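Local structure of PA0821 (Pseudomonas aeruginosa, 7DRG) at residues C61-H72 / A122-Y130. The protein probably acts as the antitoxin (immunity protein) of a type VI secretion system, neutralising a putative VRR-NUC domain nuclease effector. Sequence-based numbering, arbitrary orientation.
Sequences CFDEFERLAEPH and AGAWLFDIY
Phe62, Phe65 and Phe127 form an aromatic cluster where helix 52-69 packs on a face of an antiparallel sheet, beside strand 126-131; the axes of the short segments run nearly antiparallel (160°) and come no closer than 10.0 Å. The packing here is tight and buried. Phe127 reaches across to the helix, where Phe62 CD1 lies over one ring face, 3.5 Å from Phe127 CD1, and Cys61 CB meets the ring edge in plane. The Phe62 and Phe127 rings lie obliquely, their planes 58° apart. Phe65 wedges in beside them, its CE2 3.6 Å from Phe127 CB and its CZ 3.2 Å from Leu126 O. Phe62 in turn stacks on Tyr113 of the adjoining strand, while Phe169 of helix 161-173 touches Cys61.

Toward the helix C terminus the tight part continues round Trp125: Ala69 CA makes a CH-pi contact 4.2 Å from the centroid of its six-membered ring, and Phe65 CZ sits at its edge, while Tyr154 adds an edge-to-face contact. The solvent side begins at His72, an exposed residue. Its ring runs nearly parallel to the five-membered ring of Trp125 (5°) but is slid away with little overlap. His72 CB makes a CH-pi contact, 3.8 Å from that ring's centroid, and His72 CG lies 3.4 Å from Trp125 NE1.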
# COMPACT_ATOMS: atom_id res chain seq x y z
N CYS B 61 -3.53 37.28 1.11
CA CYS B 61 -3.90 35.86 1.08
C CYS B 61 -4.09 35.33 2.50
O CYS B 61 -5.07 34.63 2.78
CB CYS B 61 -2.84 35.03 0.36
SG CYS B 61 -2.66 35.34 -1.40
N PHE B 62 -3.15 35.64 3.40
CA PHE B 62 -3.27 35.13 4.76
C PHE B 62 -4.48 35.72 5.47
O PHE B 62 -5.15 35.01 6.23
CB PHE B 62 -1.99 35.39 5.55
CG PHE B 62 -2.00 34.75 6.91
CD1 PHE B 62 -2.08 33.38 7.04
CD2 PHE B 62 -1.96 35.52 8.06
CE1 PHE B 62 -2.11 32.77 8.28
CE2 PHE B 62 -1.98 34.91 9.32
CZ PHE B 62 -2.05 33.53 9.42
N ASP B 63 -4.78 37.01 5.25
CA ASP B 63 -5.98 37.59 5.85
C ASP B 63 -7.23 36.81 5.45
O ASP B 63 -8.08 36.51 6.29
CB ASP B 63 -6.14 39.05 5.43
CG ASP B 63 -5.16 39.99 6.12
OD1 ASP B 63 -4.57 39.61 7.16
OD2 ASP B 63 -5.00 41.12 5.61
N GLU B 64 -7.34 36.49 4.16
CA GLU B 64 -8.46 35.70 3.65
C GLU B 64 -8.53 34.33 4.29
O GLU B 64 -9.60 33.85 4.67
CB GLU B 64 -8.33 35.55 2.14
CG GLU B 64 -9.05 36.54 1.31
CD GLU B 64 -9.19 36.04 -0.11
OE1 GLU B 64 -8.22 36.17 -0.88
OE2 GLU B 64 -10.27 35.50 -0.44
N PHE B 65 -7.37 33.66 4.39
CA PHE B 65 -7.32 32.33 4.97
C PHE B 65 -7.62 32.37 6.46
O PHE B 65 -8.36 31.52 6.98
CB PHE B 65 -5.94 31.73 4.70
CG PHE B 65 -5.70 30.41 5.36
CD1 PHE B 65 -6.19 29.24 4.80
CD2 PHE B 65 -4.98 30.33 6.54
CE1 PHE B 65 -5.96 28.01 5.40
CE2 PHE B 65 -4.74 29.10 7.14
CZ PHE B 65 -5.24 27.95 6.57
N GLU B 66 -7.07 33.36 7.15
CA GLU B 66 -7.19 33.43 8.60
C GLU B 66 -8.63 33.69 9.03
O GLU B 66 -9.03 33.29 10.13
CB GLU B 66 -6.25 34.50 9.16
CG GLU B 66 -6.01 34.43 10.65
CD GLU B 66 -4.97 35.43 11.12
OE1 GLU B 66 -5.03 36.60 10.68
OE2 GLU B 66 -4.09 35.04 11.92
N ARG B 67 -9.43 34.36 8.18
CA ARG B 67 -10.84 34.54 8.52
C ARG B 67 -11.52 33.19 8.73
O ARG B 67 -12.40 33.06 9.59
CB ARG B 67 -11.56 35.33 7.43
CG ARG B 67 -13.00 35.67 7.79
CD ARG B 67 -13.73 36.42 6.68
NE ARG B 67 -13.81 35.63 5.46
CZ ARG B 67 -14.72 34.69 5.23
NH1 ARG B 67 -15.64 34.42 6.16
NH2 ARG B 67 -14.72 34.02 4.09
N LEU B 68 -11.11 32.17 7.98
CA LEU B 68 -11.65 30.83 8.16
C LEU B 68 -10.91 30.05 9.24
O LEU B 68 -11.53 29.30 10.00
CB LEU B 68 -11.58 30.04 6.85
CG LEU B 68 -12.07 30.74 5.59
CD1 LEU B 68 -11.98 29.77 4.42
CD2 LEU B 68 -13.49 31.27 5.77
N ALA B 69 -9.58 30.21 9.31
CA ALA B 69 -8.73 29.29 10.06
C ALA B 69 -8.41 29.75 11.48
O ALA B 69 -7.88 28.95 12.26
CB ALA B 69 -7.41 29.07 9.31
N GLU B 70 -8.70 31.01 11.81
CA GLU B 70 -8.31 31.57 13.10
C GLU B 70 -8.71 30.71 14.30
O GLU B 70 -7.88 30.55 15.21
CB GLU B 70 -8.88 32.99 13.24
CG GLU B 70 -8.40 33.76 14.47
CD GLU B 70 -9.19 33.43 15.73
OE1 GLU B 70 -8.65 33.62 16.84
OE2 GLU B 70 -10.35 32.99 15.61
N PRO B 71 -9.92 30.12 14.37
CA PRO B 71 -10.25 29.31 15.55
C PRO B 71 -9.42 28.04 15.68
O PRO B 71 -9.46 27.41 16.75
CB PRO B 71 -11.74 28.96 15.34
CG PRO B 71 -12.23 29.93 14.34
CD PRO B 71 -11.07 30.23 13.46
N HIS B 72 -8.67 27.66 14.65
CA HIS B 72 -8.04 26.35 14.59
C HIS B 72 -6.52 26.36 14.53
O HIS B 72 -5.91 25.33 14.82
CB HIS B 72 -8.57 25.57 13.37
CG HIS B 72 -10.06 25.56 13.27
ND1 HIS B 72 -10.85 24.81 14.11
CD2 HIS B 72 -10.91 26.21 12.44
CE1 HIS B 72 -12.13 25.00 13.80
NE2 HIS B 72 -12.19 25.84 12.79
N ALA B 122 0.87 16.61 12.54
CA ALA B 122 0.25 17.09 11.30
C ALA B 122 -1.13 17.65 11.61
O ALA B 122 -1.85 17.15 12.48
CB ALA B 122 0.14 15.95 10.29
N GLY B 123 -1.50 18.72 10.90
CA GLY B 123 -2.80 19.33 11.06
C GLY B 123 -3.43 19.58 9.71
O GLY B 123 -2.75 19.70 8.69
N ALA B 124 -4.76 19.67 9.72
CA ALA B 124 -5.52 19.79 8.48
C ALA B 124 -5.62 21.22 7.97
O ALA B 124 -5.93 21.41 6.79
CB ALA B 124 -6.92 19.20 8.66
N TRP B 125 -5.37 22.22 8.81
CA TRP B 125 -5.29 23.61 8.40
C TRP B 125 -3.83 23.98 8.23
O TRP B 125 -3.02 23.70 9.13
CB TRP B 125 -5.93 24.54 9.43
CG TRP B 125 -7.41 24.38 9.65
CD1 TRP B 125 -8.02 23.59 10.58
CD2 TRP B 125 -8.46 25.07 8.96
NE1 TRP B 125 -9.38 23.73 10.50
CE2 TRP B 125 -9.68 24.63 9.51
CE3 TRP B 125 -8.49 26.01 7.92
CZ2 TRP B 125 -10.92 25.10 9.06
CZ3 TRP B 125 -9.72 26.48 7.48
CH2 TRP B 125 -10.91 26.02 8.05
N LEU B 126 -3.49 24.59 7.11
CA LEU B 126 -2.10 24.91 6.79
C LEU B 126 -2.04 26.20 5.99
O LEU B 126 -2.87 26.43 5.11
CB LEU B 126 -1.45 23.78 5.98
CG LEU B 126 -0.06 24.07 5.41
CD1 LEU B 126 0.98 23.91 6.49
CD2 LEU B 126 0.24 23.17 4.21
N PHE B 127 -1.04 27.04 6.29
CA PHE B 127 -0.69 28.15 5.41
C PHE B 127 0.82 28.26 5.47
O PHE B 127 1.37 28.61 6.52
CB PHE B 127 -1.37 29.45 5.85
CG PHE B 127 -1.25 30.58 4.85
CD1 PHE B 127 -0.17 31.45 4.90
CD2 PHE B 127 -2.23 30.79 3.89
CE1 PHE B 127 -0.06 32.51 4.01
CE2 PHE B 127 -2.13 31.86 3.00
CZ PHE B 127 -1.05 32.70 3.05
N ASP B 128 1.50 27.97 4.36
CA ASP B 128 2.94 27.79 4.35
C ASP B 128 3.55 28.62 3.23
O ASP B 128 3.28 28.36 2.06
CB ASP B 128 3.27 26.30 4.16
CG ASP B 128 4.75 25.98 4.28
OD1 ASP B 128 5.60 26.89 4.32
OD2 ASP B 128 5.06 24.77 4.34
N ILE B 129 4.38 29.60 3.59
CA ILE B 129 5.09 30.43 2.62
C ILE B 129 6.56 30.04 2.62
O ILE B 129 7.19 29.99 3.68
CB ILE B 129 4.97 31.93 2.93
CG1 ILE B 129 3.51 32.38 2.87
CG2 ILE B 129 5.82 32.74 1.96
CD1 ILE B 129 3.31 33.75 3.51
N TYR B 130 7.10 29.78 1.43
CA TYR B 130 8.53 29.52 1.26
C TYR B 130 9.01 30.46 0.16
O TYR B 130 8.72 30.24 -1.02
CB TYR B 130 8.76 28.05 0.92
CG TYR B 130 10.20 27.68 0.64
CD1 TYR B 130 11.05 27.32 1.67
CD2 TYR B 130 10.69 27.65 -0.66
CE1 TYR B 130 12.36 26.97 1.42
CE2 TYR B 130 11.99 27.30 -0.92
CZ TYR B 130 12.82 26.96 0.13
OH TYR B 130 14.13 26.61 -0.12